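Local coordinates for ribulose-1,5-bisphosphate carboxylase/oxygenase large subunit (Rhodopseudomonas palustris, PDB 3QFW), which is a Rubisco-like protein that probably binds magnesium and, though related to ribulose-bisphosphate carboxylase, may catalyse a different reaction, at residues B[203-206]-B[211-214]; B[284-289]-B[331-336]; B[110-115]-B[238-243]; B[322-327]-B[361-366]; B[175-180]-B[213-218]. One frame throughout, in Å; residues are numbered along the deposited sequence. Where two conformers were deposited one is given.

Contact 1: residues B[203-206]-B[211-214]; sequences PNIS and DMRR
I205 CD1 comes against M212 SD, 3.8 Å away, the two side chains crossing at about a right angle. I205 CG1 stands between the backbone N and the carbonyl carbon (chi1 58°), which carries CD1 across to the sulfur, while the methionine chain bends at its last torsion (chi3 -57°). The second part of the contact is backbone on one side: S206 O approaches D211 CB to 3.1 Å and M212 CG to 3.6 Å, so the carbonyl rests against carbon at the start of the helix. This is the turn of a beta/alpha unit in the (beta/alpha)8 barrel, where the chain leaves strand 200-202 and folds back as helix 209-222. Around this shell, I205 and M212 both also touch V229 of strand 226-229 and I242 of helix 236-243, which places the pair between strand and helix layers. An alanine here in place of M212 removes the sulfur beside I205 CD1 and would probably open a gap toward V229 and I242. The loop is positioned by N204 N, hydrogen-bonded to D165 OD2, and the helix start by D211 OD2, which takes the N-H of T208.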
# COMPACT_ATOMS: atom_id res chain seq x y z
N PRO B 203 -14.94 -4.54 -14.43
CA PRO B 203 -15.16 -3.29 -13.69
C PRO B 203 -14.24 -3.17 -12.47
O PRO B 203 -13.85 -4.19 -11.89
CB PRO B 203 -16.62 -3.40 -13.24
CG PRO B 203 -16.90 -4.87 -13.25
CD PRO B 203 -16.11 -5.42 -14.39
N ASN B 204 -13.89 -1.94 -12.10
CA ASN B 204 -12.96 -1.74 -11.00
C ASN B 204 -13.68 -1.70 -9.66
O ASN B 204 -14.47 -0.79 -9.41
CB ASN B 204 -12.14 -0.46 -11.19
CG ASN B 204 -11.12 -0.26 -10.09
OD1 ASN B 204 -10.23 -1.10 -9.90
ND2 ASN B 204 -11.24 0.84 -9.34
N ILE B 205 -13.43 -2.68 -8.81
CA ILE B 205 -13.98 -2.66 -7.45
C ILE B 205 -13.05 -1.95 -6.46
O ILE B 205 -11.83 -2.06 -6.57
CB ILE B 205 -14.36 -4.06 -6.95
CG1 ILE B 205 -13.15 -4.99 -6.96
CG2 ILE B 205 -15.48 -4.62 -7.82
CD1 ILE B 205 -13.33 -6.23 -6.12
N SER B 206 -13.64 -1.26 -5.49
CA SER B 206 -12.97 -0.21 -4.72
C SER B 206 -13.38 -0.14 -3.25
O SER B 206 -14.42 -0.67 -2.85
CB SER B 206 -13.32 1.15 -5.35
OG SER B 206 -12.16 1.91 -5.57
N ASP B 211 -17.13 -2.50 0.85
CA ASP B 211 -17.41 -1.91 -0.46
C ASP B 211 -17.10 -2.91 -1.58
O ASP B 211 -17.88 -3.08 -2.53
CB ASP B 211 -16.58 -0.64 -0.67
CG ASP B 211 -16.92 0.46 0.34
OD1 ASP B 211 -18.11 0.68 0.62
OD2 ASP B 211 -15.98 1.12 0.85
N MET B 212 -15.96 -3.59 -1.46
CA MET B 212 -15.54 -4.52 -2.51
C MET B 212 -16.51 -5.70 -2.68
O MET B 212 -16.84 -6.06 -3.81
CB MET B 212 -14.10 -5.00 -2.30
CG MET B 212 -13.03 -4.02 -2.85
SD MET B 212 -11.41 -4.78 -3.17
CE MET B 212 -11.06 -5.43 -1.54
N ARG B 213 -16.98 -6.28 -1.58
CA ARG B 213 -17.89 -7.41 -1.66
C ARG B 213 -19.25 -7.00 -2.21
O ARG B 213 -19.88 -7.77 -2.94
CB ARG B 213 -18.09 -8.08 -0.30
CG ARG B 213 -16.85 -8.74 0.30
CD ARG B 213 -17.16 -9.32 1.68
NE ARG B 213 -16.13 -10.26 2.12
CZ ARG B 213 -15.65 -10.33 3.36
NH1 ARG B 213 -16.09 -9.51 4.30
NH2 ARG B 213 -14.71 -11.23 3.66
N ARG B 214 -19.72 -5.81 -1.85
CA ARG B 214 -20.97 -5.28 -2.39
C ARG B 214 -20.86 -5.13 -3.90
O ARG B 214 -21.76 -5.52 -4.65
CB ARG B 214 -21.30 -3.92 -1.77
CG ARG B 214 -22.56 -3.26 -2.32
CD ARG B 214 -22.82 -1.92 -1.63
NE ARG B 214 -22.73 -2.04 -0.17
CZ ARG B 214 -23.75 -1.85 0.66
NH1 ARG B 214 -24.95 -1.51 0.19
NH2 ARG B 214 -23.57 -1.99 1.97

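Contact 2: residues B[284-289]-B[331-336]; sequences PNYGGR and LRFYGQ. With SO4 (sulfate ion), chain G.
Y334 reaches N285 with its hydroxyl, and beside them Y286 lies against F333; the two pairs join the loop after strand 280-284 to helix 327-334 in the (beta/alpha)8 barrel. The packed side is the buried one. Y334 OH donates to N285 OD1 at 2.7 Å, and the donor lies in the carbonyl plane at a C=O...donor angle of 158°, close to the direction in which the carbonyl points. The amide oxygen thereby sits at the edge of the tyrosine ring, near its plane. Both residues are buried, with P318 touching each of them.

Alongside, Y286 CE1 sits over the centre of one face of the F333 ring, 3.8 Å from F333 CD2. The ring centroids are 4.7 Å apart and the planes 46° apart, an oblique pairing. Y286 OH is hydrogen-bonded to E329 OE2, which anchors the far end of the ring to the same helix.

Toward solvent the arrangement loosens. Y286 is itself the second residue of a type II turn running from N285 to G288, whose third, exposed G287, has positive phi. On the helix, R332 is exposed, and its extended chain carries the guanidinium away from the loop to a sulfate, probably from the crystallisation liquor. That anion lies at the guanidinium edge: R332 NH2 makes a weak bond to O3, and R332 NH1 donates to sulfate O4 at 3.1 Å with an N-H...O angle of 162°.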
# COMPACT_ATOMS: atom_id res chain seq x y z
N PRO B 284 3.05 -1.20 -16.96
CA PRO B 284 3.48 -0.31 -18.04
C PRO B 284 4.58 -0.96 -18.87
O PRO B 284 5.59 -1.42 -18.33
CB PRO B 284 3.98 0.93 -17.29
CG PRO B 284 4.32 0.45 -15.92
CD PRO B 284 3.37 -0.67 -15.62
N ASN B 285 4.36 -1.02 -20.18
CA ASN B 285 5.30 -1.63 -21.10
C ASN B 285 6.56 -0.78 -21.14
O ASN B 285 6.52 0.40 -20.76
CB ASN B 285 4.66 -1.69 -22.50
CG ASN B 285 5.46 -2.52 -23.49
OD1 ASN B 285 5.78 -3.69 -23.24
ND2 ASN B 285 5.79 -1.92 -24.62
N TYR B 286 7.68 -1.36 -21.55
CA TYR B 286 8.87 -0.56 -21.77
C TYR B 286 8.54 0.41 -22.90
O TYR B 286 7.66 0.14 -23.71
CB TYR B 286 10.05 -1.44 -22.16
CG TYR B 286 9.83 -2.21 -23.44
CD1 TYR B 286 9.14 -3.41 -23.44
CD2 TYR B 286 10.32 -1.73 -24.65
CE1 TYR B 286 8.93 -4.11 -24.60
CE2 TYR B 286 10.12 -2.43 -25.83
CZ TYR B 286 9.43 -3.62 -25.80
OH TYR B 286 9.22 -4.33 -26.96
N GLY B 287 9.25 1.53 -22.95
CA GLY B 287 9.05 2.49 -24.03
C GLY B 287 7.70 3.19 -24.02
O GLY B 287 7.41 4.01 -24.90
N GLY B 288 6.86 2.86 -23.04
CA GLY B 288 5.61 3.57 -22.84
C GLY B 288 5.88 4.86 -22.07
O GLY B 288 7.00 5.38 -22.12
N ARG B 289 4.88 5.36 -21.36
CA ARG B 289 5.03 6.60 -20.59
C ARG B 289 5.92 6.41 -19.37
O ARG B 289 6.42 7.38 -18.80
CB ARG B 289 3.66 7.12 -20.13
CG ARG B 289 2.74 7.56 -21.25
CD ARG B 289 1.56 8.35 -20.69
NE ARG B 289 0.84 7.60 -19.66
CZ ARG B 289 -0.13 6.73 -19.92
NH1 ARG B 289 -0.49 6.49 -21.17
NH2 ARG B 289 -0.73 6.09 -18.93
N LEU B 331 4.74 -8.81 -29.73
CA LEU B 331 4.51 -10.24 -29.77
C LEU B 331 5.81 -10.99 -29.97
O LEU B 331 5.96 -12.12 -29.50
CB LEU B 331 3.48 -10.60 -30.84
CG LEU B 331 2.01 -10.41 -30.47
CD1 LEU B 331 1.77 -10.34 -28.99
CD2 LEU B 331 1.41 -9.20 -31.16
N ARG B 332 6.76 -10.37 -30.67
CA ARG B 332 8.11 -10.93 -30.75
C ARG B 332 8.74 -10.89 -29.36
O ARG B 332 9.37 -11.85 -28.92
CB ARG B 332 8.97 -10.14 -31.73
CG ARG B 332 8.62 -10.39 -33.20
CD ARG B 332 9.32 -9.39 -34.14
NE ARG B 332 8.74 -9.42 -35.48
CZ ARG B 332 8.43 -8.34 -36.20
NH1 ARG B 332 8.67 -7.13 -35.72
NH2 ARG B 332 7.89 -8.47 -37.40
N PHE B 333 8.56 -9.77 -28.68
CA PHE B 333 9.15 -9.58 -27.37
C PHE B 333 8.59 -10.56 -26.34
O PHE B 333 9.34 -11.24 -25.64
CB PHE B 333 8.94 -8.15 -26.87
CG PHE B 333 9.71 -7.84 -25.62
CD1 PHE B 333 11.06 -7.52 -25.70
CD2 PHE B 333 9.10 -7.88 -24.38
CE1 PHE B 333 11.79 -7.25 -24.56
CE2 PHE B 333 9.82 -7.61 -23.23
CZ PHE B 333 11.16 -7.28 -23.32
N TYR B 334 7.27 -10.61 -26.25
CA TYR B 334 6.61 -11.35 -25.18
C TYR B 334 6.20 -12.76 -25.54
O TYR B 334 5.88 -13.57 -24.67
CB TYR B 334 5.37 -10.58 -24.71
CG TYR B 334 5.66 -9.31 -23.94
CD1 TYR B 334 6.16 -9.36 -22.64
CD2 TYR B 334 5.40 -8.06 -24.49
CE1 TYR B 334 6.42 -8.21 -21.93
CE2 TYR B 334 5.66 -6.89 -23.78
CZ TYR B 334 6.17 -6.97 -22.49
OH TYR B 334 6.44 -5.83 -21.76
N GLY B 335 6.21 -13.09 -26.83
CA GLY B 335 5.60 -14.33 -27.24
C GLY B 335 4.10 -14.10 -27.24
O GLY B 335 3.66 -12.98 -27.01
N GLN B 336 3.33 -15.15 -27.49
CA GLN B 336 1.89 -15.01 -27.67
C GLN B 336 1.07 -15.21 -26.40
O GLN B 336 -0.14 -15.01 -26.40
CB GLN B 336 1.39 -15.96 -28.77
CG GLN B 336 1.91 -15.61 -30.15
CD GLN B 336 1.54 -16.65 -31.20
OE1 GLN B 336 0.54 -17.35 -31.06
NE2 GLN B 336 2.35 -16.75 -32.24
S SO4 G . 6.57 -4.59 -38.26
O1 SO4 G . 5.17 -4.65 -37.86
O2 SO4 G . 6.81 -3.33 -38.97
O3 SO4 G . 6.90 -5.71 -39.13
O4 SO4 G . 7.42 -4.66 -37.06

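Contact 3: residues B[110-115]-B[238-243]; sequences TAFGGP and NFHAIV
The contact of F112 with H240 is a buried, edge-to-face aromatic pair that fastens helix 106-112, which leads from the N-terminal antiparallel-sheet region toward the barrel, to helix 236-243 of the (beta/alpha)8 barrel. In Rubisco and its relatives the large subunit combines such an N-terminal domain with a barrel, and this pair lies at the join between the two. The evidence for the geometry is direct: the centroids are 5.5 Å apart, the planes stand at 77°, and the edge of the phenylalanine is turned toward the imidazole face.

A chi1 of -171° swings the imidazole out from its own helix toward the other. Once there it is used on several sides. H240 ND1 is bonded to F276 O, which fixes the rotation of the ring and implies a proton on that nitrogen. The CE1 corner points at the end of helix 106-112, where F112 O lies at the imidazole edge, in plane, 3.1 Å from H240 CE1. The same carbonyl oxygen also accepts from R116 NH1.

F112 has a second aromatic partner in F276, again edge-to-face, and both F112 and H240 touch P80, so helices 80-88 and 265-276 close in around the pair. Just beyond F112 the chain leaves the helix at G113, whose phi is positive. Between the two rings the closest atoms are F112 CD1 and H240 NE2, 3.7 Å apart, the nitrogen lying near the phenyl plane.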
# COMPACT_ATOMS: atom_id res chain seq x y z
N THR B 110 0.80 -23.35 -1.75
CA THR B 110 -0.43 -24.14 -1.68
C THR B 110 -1.49 -23.38 -0.91
O THR B 110 -2.67 -23.39 -1.27
CB THR B 110 -0.20 -25.52 -1.01
OG1 THR B 110 0.90 -26.18 -1.64
CG2 THR B 110 -1.43 -26.39 -1.15
N ALA B 111 -1.06 -22.70 0.15
CA ALA B 111 -1.95 -21.92 0.99
C ALA B 111 -2.59 -20.77 0.20
O ALA B 111 -3.80 -20.59 0.24
CB ALA B 111 -1.21 -21.39 2.19
N PHE B 112 -1.77 -20.00 -0.51
CA PHE B 112 -2.28 -18.87 -1.29
C PHE B 112 -3.06 -19.32 -2.54
O PHE B 112 -4.10 -18.75 -2.87
CB PHE B 112 -1.15 -17.89 -1.65
CG PHE B 112 -0.56 -17.15 -0.47
CD1 PHE B 112 -1.37 -16.40 0.38
CD2 PHE B 112 0.80 -17.18 -0.23
CE1 PHE B 112 -0.83 -15.70 1.48
CE2 PHE B 112 1.36 -16.49 0.87
CZ PHE B 112 0.54 -15.75 1.71
N GLY B 113 -2.56 -20.34 -3.23
CA GLY B 113 -3.31 -20.99 -4.31
C GLY B 113 -3.24 -20.39 -5.71
O GLY B 113 -3.69 -21.01 -6.67
N GLY B 114 -2.67 -19.20 -5.83
CA GLY B 114 -2.48 -18.60 -7.14
C GLY B 114 -3.75 -18.35 -7.93
O GLY B 114 -4.85 -18.35 -7.39
N PRO B 115 -3.60 -18.14 -9.25
CA PRO B 115 -4.75 -17.77 -10.08
C PRO B 115 -5.77 -18.89 -10.13
O PRO B 115 -5.40 -20.05 -10.37
CB PRO B 115 -4.12 -17.55 -11.46
CG PRO B 115 -2.70 -17.22 -11.17
CD PRO B 115 -2.33 -18.08 -10.00
N ASN B 238 -6.98 -8.08 1.63
CA ASN B 238 -8.35 -7.99 1.09
C ASN B 238 -8.47 -8.39 -0.38
O ASN B 238 -9.48 -8.98 -0.80
CB ASN B 238 -8.89 -6.59 1.33
CG ASN B 238 -8.75 -6.17 2.76
OD1 ASN B 238 -9.36 -6.76 3.65
ND2 ASN B 238 -7.91 -5.17 3.01
N PHE B 239 -7.45 -8.07 -1.16
CA PHE B 239 -7.39 -8.53 -2.54
C PHE B 239 -7.51 -10.05 -2.55
O PHE B 239 -8.31 -10.61 -3.30
CB PHE B 239 -6.09 -8.09 -3.22
CG PHE B 239 -5.85 -8.76 -4.57
CD1 PHE B 239 -6.64 -8.45 -5.66
CD2 PHE B 239 -4.82 -9.68 -4.72
CE1 PHE B 239 -6.42 -9.06 -6.91
CE2 PHE B 239 -4.59 -10.31 -5.96
CZ PHE B 239 -5.39 -9.99 -7.06
N HIS B 240 -6.73 -10.70 -1.70
CA HIS B 240 -6.73 -12.16 -1.64
C HIS B 240 -8.10 -12.69 -1.21
O HIS B 240 -8.60 -13.69 -1.75
CB HIS B 240 -5.66 -12.63 -0.66
CG HIS B 240 -5.42 -14.10 -0.68
ND1 HIS B 240 -5.22 -14.82 -1.84
CD2 HIS B 240 -5.31 -14.99 0.34
CE1 HIS B 240 -5.01 -16.09 -1.53
NE2 HIS B 240 -5.06 -16.22 -0.22
N ALA B 241 -8.72 -12.02 -0.24
CA ALA B 241 -10.05 -12.38 0.22
C ALA B 241 -11.07 -12.32 -0.91
O ALA B 241 -11.94 -13.20 -1.02
CB ALA B 241 -10.49 -11.48 1.37
N ILE B 242 -10.99 -11.29 -1.75
CA ILE B 242 -11.89 -11.16 -2.90
C ILE B 242 -11.63 -12.26 -3.93
O ILE B 242 -12.57 -12.79 -4.53
CB ILE B 242 -11.77 -9.78 -3.58
CG1 ILE B 242 -12.55 -8.73 -2.79
CG2 ILE B 242 -12.33 -9.81 -4.99
CD1 ILE B 242 -14.06 -8.93 -2.82
N VAL B 243 -10.36 -12.59 -4.14
CA VAL B 243 -10.02 -13.67 -5.07
C VAL B 243 -10.76 -14.95 -4.67
O VAL B 243 -11.29 -15.66 -5.53
CB VAL B 243 -8.50 -13.93 -5.10
CG1 VAL B 243 -8.18 -15.29 -5.73
CG2 VAL B 243 -7.78 -12.80 -5.84

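Contact 4: residues B[322-327]-B[361-366]; sequences IMLQRV and VNKVAD
K363 runs its aliphatic chain alongside V327 and obliquely over L324. Its CG, anti to the backbone N (chi1 176°), comes to 3.5 Å from V327 CG1, tighter than usual for two carbons, and the two side chains slide past each other in opposite directions. A bend at chi2 (86°) then turns the lysine chain toward the loop, where K363 CE lies 3.5 Å from L324 O. L324 CD1 is 3.7 Å from K363 CB, while on the inner side V327 CG1 also meets V364 CG2 at 4.0 Å, the two valines crossing at about a right angle. Thus the contact passes from buried at the valines to partly exposed at the lysine, whose nitrogen lies near a bound sulfate, probably from the crystallisation liquor. An alanine here in place of K363, keeping only CB against L324 CD1, would probably leave a gap beside V327 CG1 where the lysine CG had packed, and L324 O without its CE neighbour. F360, one turn earlier on the lysine's helix, touches both L324 and V327. In this way the loop after strand 315-319 and the first residue of helix 327-334 pack on helix 353-366, the last helix of the (beta/alpha)8 barrel.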
# COMPACT_ATOMS: atom_id res chain seq x y z
N ILE B 322 0.60 1.56 -27.09
CA ILE B 322 0.50 0.39 -27.95
C ILE B 322 -0.32 0.67 -29.21
O ILE B 322 -1.54 0.60 -29.20
CB ILE B 322 -0.12 -0.80 -27.19
CG1 ILE B 322 0.54 -0.95 -25.82
CG2 ILE B 322 0.02 -2.09 -27.99
CD1 ILE B 322 2.04 -1.07 -25.89
N MET B 323 0.38 0.99 -30.30
CA MET B 323 -0.26 1.30 -31.58
C MET B 323 -0.20 0.13 -32.55
O MET B 323 0.50 -0.86 -32.32
CB MET B 323 0.40 2.55 -32.20
CG MET B 323 1.84 2.80 -31.75
SD MET B 323 2.59 4.30 -32.45
CE MET B 323 4.20 4.28 -31.68
N LEU B 324 -0.94 0.22 -33.65
CA LEU B 324 -0.91 -0.82 -34.66
C LEU B 324 0.51 -1.14 -35.10
O LEU B 324 0.81 -2.26 -35.53
CB LEU B 324 -1.75 -0.41 -35.88
CG LEU B 324 -2.99 -1.28 -36.13
CD1 LEU B 324 -2.59 -2.68 -36.54
CD2 LEU B 324 -3.90 -1.31 -34.91
N GLN B 325 1.39 -0.15 -34.98
CA GLN B 325 2.79 -0.29 -35.39
C GLN B 325 3.63 -1.07 -34.38
O GLN B 325 4.74 -1.50 -34.71
CB GLN B 325 3.43 1.08 -35.63
CG GLN B 325 4.00 1.72 -34.36
CD GLN B 325 5.10 2.72 -34.65
OE1 GLN B 325 6.01 2.92 -33.84
NE2 GLN B 325 5.03 3.36 -35.82
N ARG B 326 3.13 -1.23 -33.17
CA ARG B 326 3.92 -1.86 -32.09
C ARG B 326 3.60 -3.34 -31.94
O ARG B 326 4.37 -4.08 -31.32
CB ARG B 326 3.66 -1.17 -30.75
CG ARG B 326 3.94 0.33 -30.69
CD ARG B 326 5.44 0.65 -30.60
NE ARG B 326 6.15 -0.18 -29.63
CZ ARG B 326 6.34 0.14 -28.35
NH1 ARG B 326 5.86 1.27 -27.86
NH2 ARG B 326 7.01 -0.69 -27.56
N VAL B 327 2.47 -3.77 -32.49
CA VAL B 327 1.97 -5.13 -32.26
C VAL B 327 2.98 -6.27 -32.55
O VAL B 327 3.20 -7.12 -31.70
CB VAL B 327 0.65 -5.38 -33.01
CG1 VAL B 327 0.40 -6.87 -33.17
CG2 VAL B 327 -0.50 -4.71 -32.29
N VAL B 361 -7.13 -6.04 -33.37
CA VAL B 361 -7.46 -7.42 -33.09
C VAL B 361 -6.99 -8.36 -34.21
O VAL B 361 -6.40 -9.41 -33.93
CB VAL B 361 -8.98 -7.58 -32.86
CG1 VAL B 361 -9.38 -9.05 -32.98
CG2 VAL B 361 -9.37 -7.00 -31.52
N ASN B 362 -7.24 -8.00 -35.46
CA ASN B 362 -6.84 -8.85 -36.59
C ASN B 362 -5.33 -8.92 -36.74
O ASN B 362 -4.79 -9.97 -37.10
CB ASN B 362 -7.48 -8.38 -37.90
CG ASN B 362 -8.98 -8.57 -37.91
OD1 ASN B 362 -9.50 -9.52 -37.32
ND2 ASN B 362 -9.69 -7.66 -38.57
N LYS B 363 -4.65 -7.81 -36.47
CA LYS B 363 -3.19 -7.79 -36.52
C LYS B 363 -2.62 -8.79 -35.50
O LYS B 363 -1.69 -9.55 -35.80
CB LYS B 363 -2.69 -6.37 -36.24
CG LYS B 363 -1.18 -6.22 -36.17
CD LYS B 363 -0.56 -6.00 -37.54
CE LYS B 363 0.72 -5.18 -37.40
NZ LYS B 363 1.57 -5.23 -38.62
N VAL B 364 -3.21 -8.81 -34.31
CA VAL B 364 -2.77 -9.73 -33.27
C VAL B 364 -3.05 -11.19 -33.66
O VAL B 364 -2.18 -12.06 -33.55
CB VAL B 364 -3.42 -9.39 -31.89
CG1 VAL B 364 -3.07 -10.44 -30.86
CG2 VAL B 364 -2.99 -8.01 -31.43
N ALA B 365 -4.26 -11.45 -34.12
CA ALA B 365 -4.65 -12.81 -34.48
C ALA B 365 -3.78 -13.40 -35.59
O ALA B 365 -3.52 -14.60 -35.60
CB ALA B 365 -6.13 -12.87 -34.86
N ASP B 366 -3.33 -12.54 -36.50
CA ASP B 366 -2.58 -12.97 -37.69
C ASP B 366 -1.11 -13.25 -37.38
O ASP B 366 -0.39 -13.83 -38.21
CB ASP B 366 -2.66 -11.91 -38.78
CG ASP B 366 -4.06 -11.79 -39.38
OD1 ASP B 366 -4.85 -12.75 -39.23
OD2 ASP B 366 -4.35 -10.75 -40.00

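Contact 5: residues B[175-180]-B[213-218]; sequences SPFAER and RRQLGV
F177 presents one ring face to Q215 and an edge to V218, and this two-sided fit joins neighbouring helices 177-195 and 209-222 on the outer layer of the (beta/alpha)8 barrel. Over the face, Q215 CG lies 3.6 Å from the F177 ring centroid and 22° off the ring normal, which meets the geometry of a CH-pi contact. The two side chains cross obliquely: CG covers the face, while the amide beyond it, tilted 26° from the ring plane, lies toward the F177 CG and CD1 side. With chi1 at -176°, the phenyl ring is directed from the first turn of its helix onto the neighbouring one. What holds the glutamine in place lies beyond the pair: Q215 OE1 accepts from S206 N, tying the amide to the loop before its own helix. At the ring edge, V218 CB sits in plane, 3.9 Å from F177 CE2. Further toward the surface the fit is looser, with A178 CB 4.4 Å from V218 CG2. P176 is the N-cap residue, and F177 N is bonded to D171 OD1, so the helix start that bears the ring is itself anchored. The shortest approach is between F177 CE2 and the backbone oxygen Q215 O, at 3.1 Å.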
# COMPACT_ATOMS: atom_id res chain seq x y z
N SER B 175 -20.69 8.30 -12.23
CA SER B 175 -21.04 7.02 -12.84
C SER B 175 -20.81 5.96 -11.78
O SER B 175 -19.80 5.25 -11.81
CB SER B 175 -20.18 6.74 -14.08
OG SER B 175 -18.80 6.64 -13.77
N PRO B 176 -21.75 5.87 -10.83
CA PRO B 176 -21.66 4.98 -9.67
C PRO B 176 -21.43 3.54 -10.12
O PRO B 176 -21.93 3.16 -11.16
CB PRO B 176 -23.04 5.12 -9.03
CG PRO B 176 -23.50 6.49 -9.42
CD PRO B 176 -22.98 6.69 -10.81
N PHE B 177 -20.72 2.76 -9.31
CA PHE B 177 -20.37 1.39 -9.68
C PHE B 177 -21.56 0.59 -10.19
O PHE B 177 -21.47 -0.05 -11.23
CB PHE B 177 -19.71 0.63 -8.52
CG PHE B 177 -19.26 -0.75 -8.91
CD1 PHE B 177 -18.00 -0.94 -9.46
CD2 PHE B 177 -20.11 -1.83 -8.80
CE1 PHE B 177 -17.59 -2.21 -9.87
CE2 PHE B 177 -19.71 -3.10 -9.20
CZ PHE B 177 -18.44 -3.29 -9.73
N ALA B 178 -22.67 0.62 -9.45
CA ALA B 178 -23.82 -0.21 -9.82
C ALA B 178 -24.34 0.16 -11.21
O ALA B 178 -24.47 -0.70 -12.08
CB ALA B 178 -24.92 -0.10 -8.78
N GLU B 179 -24.62 1.44 -11.42
CA GLU B 179 -25.10 1.93 -12.70
C GLU B 179 -24.12 1.65 -13.85
O GLU B 179 -24.54 1.26 -14.94
CB GLU B 179 -25.39 3.44 -12.63
CG GLU B 179 -26.68 3.79 -11.90
CD GLU B 179 -26.52 3.85 -10.39
OE1 GLU B 179 -25.47 3.42 -9.87
OE2 GLU B 179 -27.45 4.34 -9.72
N ARG B 180 -22.83 1.85 -13.61
CA ARG B 180 -21.82 1.62 -14.65
C ARG B 180 -21.70 0.15 -15.05
O ARG B 180 -21.64 -0.19 -16.25
CB ARG B 180 -20.45 2.13 -14.18
CG ARG B 180 -19.31 1.81 -15.12
CD ARG B 180 -18.00 2.48 -14.70
NE ARG B 180 -17.30 1.78 -13.62
CZ ARG B 180 -17.28 2.18 -12.35
NH1 ARG B 180 -17.96 3.26 -11.99
NH2 ARG B 180 -16.60 1.49 -11.44
N ARG B 213 -16.98 -6.28 -1.58
CA ARG B 213 -17.89 -7.41 -1.66
C ARG B 213 -19.25 -7.00 -2.21
O ARG B 213 -19.88 -7.77 -2.94
CB ARG B 213 -18.09 -8.08 -0.30
CG ARG B 213 -16.85 -8.74 0.30
CD ARG B 213 -17.16 -9.32 1.68
NE ARG B 213 -16.13 -10.26 2.12
CZ ARG B 213 -15.65 -10.33 3.36
NH1 ARG B 213 -16.09 -9.51 4.30
NH2 ARG B 213 -14.71 -11.23 3.66
N ARG B 214 -19.72 -5.81 -1.85
CA ARG B 214 -20.97 -5.28 -2.39
C ARG B 214 -20.86 -5.13 -3.90
O ARG B 214 -21.76 -5.52 -4.65
CB ARG B 214 -21.30 -3.92 -1.77
CG ARG B 214 -22.56 -3.26 -2.32
CD ARG B 214 -22.82 -1.92 -1.63
NE ARG B 214 -22.73 -2.04 -0.17
CZ ARG B 214 -23.75 -1.85 0.66
NH1 ARG B 214 -24.95 -1.51 0.19
NH2 ARG B 214 -23.57 -1.99 1.97
N GLN B 215 -19.74 -4.57 -4.34
CA GLN B 215 -19.51 -4.37 -5.76
C GLN B 215 -19.34 -5.70 -6.51
O GLN B 215 -19.75 -5.82 -7.66
CB GLN B 215 -18.33 -3.43 -5.99
CG GLN B 215 -18.70 -1.97 -5.69
CD GLN B 215 -17.50 -1.09 -5.42
OE1 GLN B 215 -16.41 -1.30 -5.94
NE2 GLN B 215 -17.71 -0.07 -4.58
N LEU B 216 -18.75 -6.68 -5.83
CA LEU B 216 -18.64 -8.03 -6.39
C LEU B 216 -20.04 -8.62 -6.53
O LEU B 216 -20.33 -9.35 -7.48
CB LEU B 216 -17.79 -8.92 -5.49
CG LEU B 216 -17.60 -10.35 -6.00
CD1 LEU B 216 -16.88 -10.33 -7.33
CD2 LEU B 216 -16.86 -11.20 -4.99
N GLY B 217 -20.90 -8.31 -5.56
CA GLY B 217 -22.29 -8.72 -5.62
C GLY B 217 -22.97 -8.25 -6.90
O GLY B 217 -23.67 -9.03 -7.55
N VAL B 218 -22.77 -6.99 -7.25
CA VAL B 218 -23.33 -6.43 -8.47
C VAL B 218 -22.78 -7.15 -9.70
O VAL B 218 -23.52 -7.52 -10.61
CB VAL B 218 -23.05 -4.92 -8.59
CG1 VAL B 218 -23.50 -4.38 -9.95
CG2 VAL B 218 -23.72 -4.15 -7.44

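Contact 3 opens first, at helix 106-112, and closes only at 238-243, joining the N-terminal region to the barrel. Within that span contact 5 opens at 175-180 and contact 1 at 203-206; both close on helix 209-222, sharing R213 and R214, and their centres are about 6 Å apart. Contact 1 also touches contact 3 through M212 and I205, packed on N238 and I242, so the three form one continuous region. Contacts 2 and 4 come after these along the chain and cross each other, meeting at N285 and R326. Contact 2 ties the loop after strand 280-284 to helix 327-334, and contact 4 ties the start of that helix to helix 353-366, across the chain's centre from contact 3.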